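Local structure of probable diphthine synthase (Aeropyrum pernix, 1WDE) at residues A[15-18]-A[19-23]; A[118-121]-A[122-126]. The protein probably catalyses the S-adenosyl-L-methionine-dependent trimethylation of a modified histidine in translation elongation factor 2, giving diphthine on the pathway to diphthamide. One frame throughout, in Å; residues are numbered along the deposited sequence.

Contact 1 of 2, residues A[15-18]-A[19-23]; sequences WGYA and PGMQT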
loop_
_atom_site.group_PDB
_atom_site.type_symbol
_atom_site.label_atom_id
_atom_site.label_comp_id
_atom_site.label_asym_id
_atom_site.label_seq_id
_atom_site.Cartn_x
_atom_site.Cartn_y
_atom_site.Cartn_z
ATOM N N TRP A 15 -7.141 12.233 2.812
ATOM C CA TRP A 15 -6.966 13.414 1.981
ATOM C C TRP A 15 -6.690 13.136 0.489
ATOM O O TRP A 15 -6.612 14.065 -0.308
ATOM C CB TRP A 15 -5.814 14.245 2.553
ATOM C CG TRP A 15 -5.941 15.723 2.330
ATOM C CD1 TRP A 15 -5.116 16.512 1.587
ATOM C CD2 TRP A 15 -6.939 16.593 2.886
ATOM N NE1 TRP A 15 -5.535 17.824 1.645
ATOM C CE2 TRP A 15 -6.651 17.901 2.433
ATOM C CE3 TRP A 15 -8.048 16.393 3.720
ATOM C CZ2 TRP A 15 -7.432 19.009 2.785
ATOM C CZ3 TRP A 15 -8.829 17.493 4.072
ATOM C CH2 TRP A 15 -8.514 18.789 3.601
ATOM N N GLY A 16 -6.570 11.872 0.098
ATOM C CA GLY A 16 -6.242 11.588 -1.295
ATOM C C GLY A 16 -4.720 11.637 -1.376
ATOM O O GLY A 16 -4.078 12.110 -0.442
ATOM N N TYR A 17 -4.113 11.190 -2.470
ATOM C CA TYR A 17 -2.653 11.176 -2.502
ATOM C C TYR A 17 -1.961 12.269 -3.305
ATOM O O TYR A 17 -0.757 12.206 -3.523
ATOM C CB TYR A 17 -2.160 9.796 -2.970
ATOM C CG TYR A 17 -2.682 9.415 -4.330
ATOM C CD1 TYR A 17 -3.936 8.801 -4.469
ATOM C CD2 TYR A 17 -1.951 9.699 -5.481
ATOM C CE1 TYR A 17 -4.444 8.486 -5.714
ATOM C CE2 TYR A 17 -2.458 9.385 -6.750
ATOM C CZ TYR A 17 -3.701 8.781 -6.858
ATOM O OH TYR A 17 -4.219 8.475 -8.100
ATOM N N ALA A 18 -2.704 13.271 -3.750
ATOM C CA ALA A 18 -2.103 14.369 -4.492
ATOM C C ALA A 18 -3.027 15.566 -4.419
ATOM O O ALA A 18 -4.206 15.421 -4.128
ATOM C CB ALA A 18 -1.887 13.983 -5.957
ATOM N N PRO A 19 -2.497 16.771 -4.654
ATOM C CA PRO A 19 -3.388 17.931 -4.601
ATOM C C PRO A 19 -4.502 17.772 -5.640
ATOM O O PRO A 19 -4.272 17.250 -6.728
ATOM C CB PRO A 19 -2.448 19.114 -4.890
ATOM C CG PRO A 19 -1.239 18.488 -5.503
ATOM C CD PRO A 19 -1.093 17.193 -4.770
ATOM N N GLY A 20 -5.714 18.190 -5.283
ATOM C CA GLY A 20 -6.836 18.085 -6.199
ATOM C C GLY A 20 -7.607 16.788 -6.031
ATOM O O GLY A 20 -8.658 16.594 -6.636
HETATM N N MSE A 21 -7.090 15.889 -5.204
HETATM C CA MSE A 21 -7.773 14.626 -4.998
HETATM C C MSE A 21 -8.551 14.557 -3.689
HETATM O O MSE A 21 -8.887 13.465 -3.227
HETATM C CB MSE A 21 -6.766 13.477 -5.097
HETATM C CG MSE A 21 -5.996 13.497 -6.406
HETATM SE SE MSE A 21 -5.003 11.856 -6.674
HETATM C CE MSE A 21 -6.572 10.760 -7.046
ATOM N N GLN A 22 -8.860 15.723 -3.105
ATOM C CA GLN A 22 -9.625 15.782 -1.847
ATOM C C GLN A 22 -11.132 15.794 -2.121
ATOM O O GLN A 22 -11.575 16.423 -3.080
ATOM C CB GLN A 22 -9.246 17.038 -1.049
ATOM C CG GLN A 22 -7.807 17.047 -0.597
ATOM C CD GLN A 22 -6.839 17.153 -1.760
ATOM O OE1 GLN A 22 -5.888 16.368 -1.879
ATOM N NE2 GLN A 22 -7.074 18.126 -2.625
ATOM N N THR A 23 -11.933 15.094 -1.305
ATOM C CA THR A 23 -13.376 15.111 -1.552
ATOM C C THR A 23 -13.941 16.347 -0.851
ATOM O O THR A 23 -13.305 16.909 0.032
ATOM C CB THR A 23 -14.107 13.847 -1.006
ATOM O OG1 THR A 23 -13.856 13.719 0.397
ATOM C CG2 THR A 23 -13.624 12.563 -1.746
#
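M21, a selenomethionine, lays its SE over one face of the Y17 ring, 3.5 Å from the centroid of that ring and 17° off the normal, a Met-aromatic contact. The bend of the M21 chain at its last torsion (chi3 72°) carries the methyl along the same side of the ring toward the phenol oxygen, with M21 CE 3.4 Å from Y17 OH. Y17 reaches this place with CG set between its backbone N and carbonyl carbon (chi1 58°), and its hydroxyl is hydrogen-bonded to the carbonyl of G219. A18 CB touches the selenium from the side away from its methyl, 3.8 Å from M21 SE. Where the two ends of the loop come together, Q22 CG sits over the five-membered ring of W15, 3.3 Å from its centroid, as a CH-pi contact; W15 NE1 is also hydrogen-bonded to S52 OG. Between these two side-chain pairs the backbone closes: M21 N donates to A18 O at 3.1 Å, with G20 at the third position, where its positive phi suits glycine. That bond marks the type II beta turn from A18 to M21, in the loop joining strand 9-14 of the parallel sheet to helix 24-32, beside the probable S-adenosyl-L-methionine site.

Contact 2 of 2, residues A[118-121]-A[122-126]; sequences PGVS and GVQAA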
loop_
_atom_site.group_PDB
_atom_site.type_symbol
_atom_site.label_atom_id
_atom_site.label_comp_id
_atom_site.label_asym_id
_atom_site.label_seq_id
_atom_site.Cartn_x
_atom_site.Cartn_y
_atom_site.Cartn_z
ATOM N N PRO A 118 -13.661 8.807 4.201
ATOM C CA PRO A 118 -12.752 8.193 3.219
ATOM C C PRO A 118 -12.031 9.107 2.224
ATOM O O PRO A 118 -12.492 10.210 1.909
ATOM C CB PRO A 118 -13.624 7.145 2.520
ATOM C CG PRO A 118 -15.030 7.559 2.776
ATOM C CD PRO A 118 -15.023 8.254 4.116
ATOM N N GLY A 119 -10.869 8.641 1.768
ATOM C CA GLY A 119 -10.090 9.372 0.783
ATOM C C GLY A 119 -9.650 8.387 -0.292
ATOM O O GLY A 119 -9.646 7.173 -0.048
ATOM N N VAL A 120 -9.302 8.867 -1.482
ATOM C CA VAL A 120 -8.827 7.947 -2.523
ATOM C C VAL A 120 -7.408 7.520 -2.142
ATOM O O VAL A 120 -6.529 8.377 -1.963
ATOM C CB VAL A 120 -8.769 8.608 -3.924
ATOM C CG1 VAL A 120 -8.146 7.630 -4.932
ATOM C CG2 VAL A 120 -10.169 8.994 -4.393
ATOM N N SER A 121 -7.161 6.215 -1.988
ATOM C CA SER A 121 -5.801 5.819 -1.649
ATOM C C SER A 121 -5.013 5.491 -2.918
ATOM O O SER A 121 -5.588 5.114 -3.949
ATOM C CB SER A 121 -5.778 4.641 -0.682
ATOM O OG SER A 121 -5.939 3.432 -1.349
ATOM N N GLY A 122 -3.705 5.694 -2.849
ATOM C CA GLY A 122 -2.853 5.408 -3.985
ATOM C C GLY A 122 -2.877 3.926 -4.304
ATOM O O GLY A 122 -2.688 3.528 -5.453
ATOM N N VAL A 123 -3.112 3.103 -3.289
ATOM C CA VAL A 123 -3.168 1.661 -3.506
ATOM C C VAL A 123 -4.326 1.328 -4.432
ATOM O O VAL A 123 -4.165 0.565 -5.383
ATOM C CB VAL A 123 -3.396 0.874 -2.185
ATOM C CG1 VAL A 123 -3.528 -0.617 -2.493
ATOM C CG2 VAL A 123 -2.232 1.112 -1.212
ATOM N N GLN A 124 -5.502 1.882 -4.141
ATOM C CA GLN A 124 -6.703 1.617 -4.940
ATOM C C GLN A 124 -6.530 2.133 -6.357
ATOM O O GLN A 124 -6.875 1.440 -7.327
ATOM C CB GLN A 124 -7.942 2.271 -4.288
ATOM C CG GLN A 124 -9.127 2.479 -5.257
ATOM C CD GLN A 124 -10.029 3.671 -4.886
ATOM O OE1 GLN A 124 -10.847 4.118 -5.697
ATOM N NE2 GLN A 124 -9.877 4.184 -3.663
ATOM N N ALA A 125 -5.996 3.349 -6.476
ATOM C CA ALA A 125 -5.772 3.944 -7.786
ATOM C C ALA A 125 -4.748 3.119 -8.584
ATOM O O ALA A 125 -4.906 2.945 -9.781
ATOM C CB ALA A 125 -5.276 5.384 -7.643
ATOM N N ALA A 126 -3.715 2.610 -7.914
ATOM C CA ALA A 126 -2.699 1.803 -8.591
ATOM C C ALA A 126 -3.334 0.511 -9.106
ATOM O O ALA A 126 -3.181 0.179 -10.279
ATOM C CB ALA A 126 -1.571 1.490 -7.647
#
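S121 holds the N-cap of helix 122-130, and its side chain and carbonyl together take up two backbone N-H groups of the first turn. The hydroxyl accepts from Q124 N, with S121 OG 3.2 Å from Q124 N and an N-H...O angle of 166°. This follows from the torsion of the serine (chi1 82°), which swings OG between its own N and carbonyl carbon and over the start of the helix. The carbonyl begins the regular helical pattern, A125 N lying 3.1 Å from S121 O in a nearly straight bond. Replacing S121 by alanine would probably leave Q124 N-H without its capping acceptor and fray the first turn. Q124 points its CB back at the cap, where it lies 3.7 Å from S121 OG. From there the chain is extended, with CG anti to the backbone N (chi1 160°), and runs back beside the preceding loop. G122 follows the cap directly with helical backbone angles, and its carbonyl receives A126 N in the next bond of the helix. S121 and G122 probably bind S-adenosyl-L-methionine, and the side chain of S121 also touches V96 of the same predicted site. At its outer end the Q124 side chain crosses V120 at about a right angle, with the amide NE2 of Q124 4.1 Å from V120 CG1.

In the fold
From the N terminus the chain leaves strand 9-14, and contact 1 closes the loop before helix 24-32. Much later, strand 113-117, at the edge of the same parallel sheet, runs out into contact 2, which opens helix 122-130. The two follow in series, neither nesting nor crossing, with centres about 10 Å apart. Y17 joins them: its OH lies 3.3 Å from A125 CB, and the side of its ring turned away from M21 lies against the backbone at S121 and G122, Y17 CD1 being 3.5 Å from G122 N. Through V123, which packs on T170 and L172 of strand 168-173, the helix reaches the mixed sheet, so the pair lies between the two sheets, beside the probable S-adenosyl-L-methionine site.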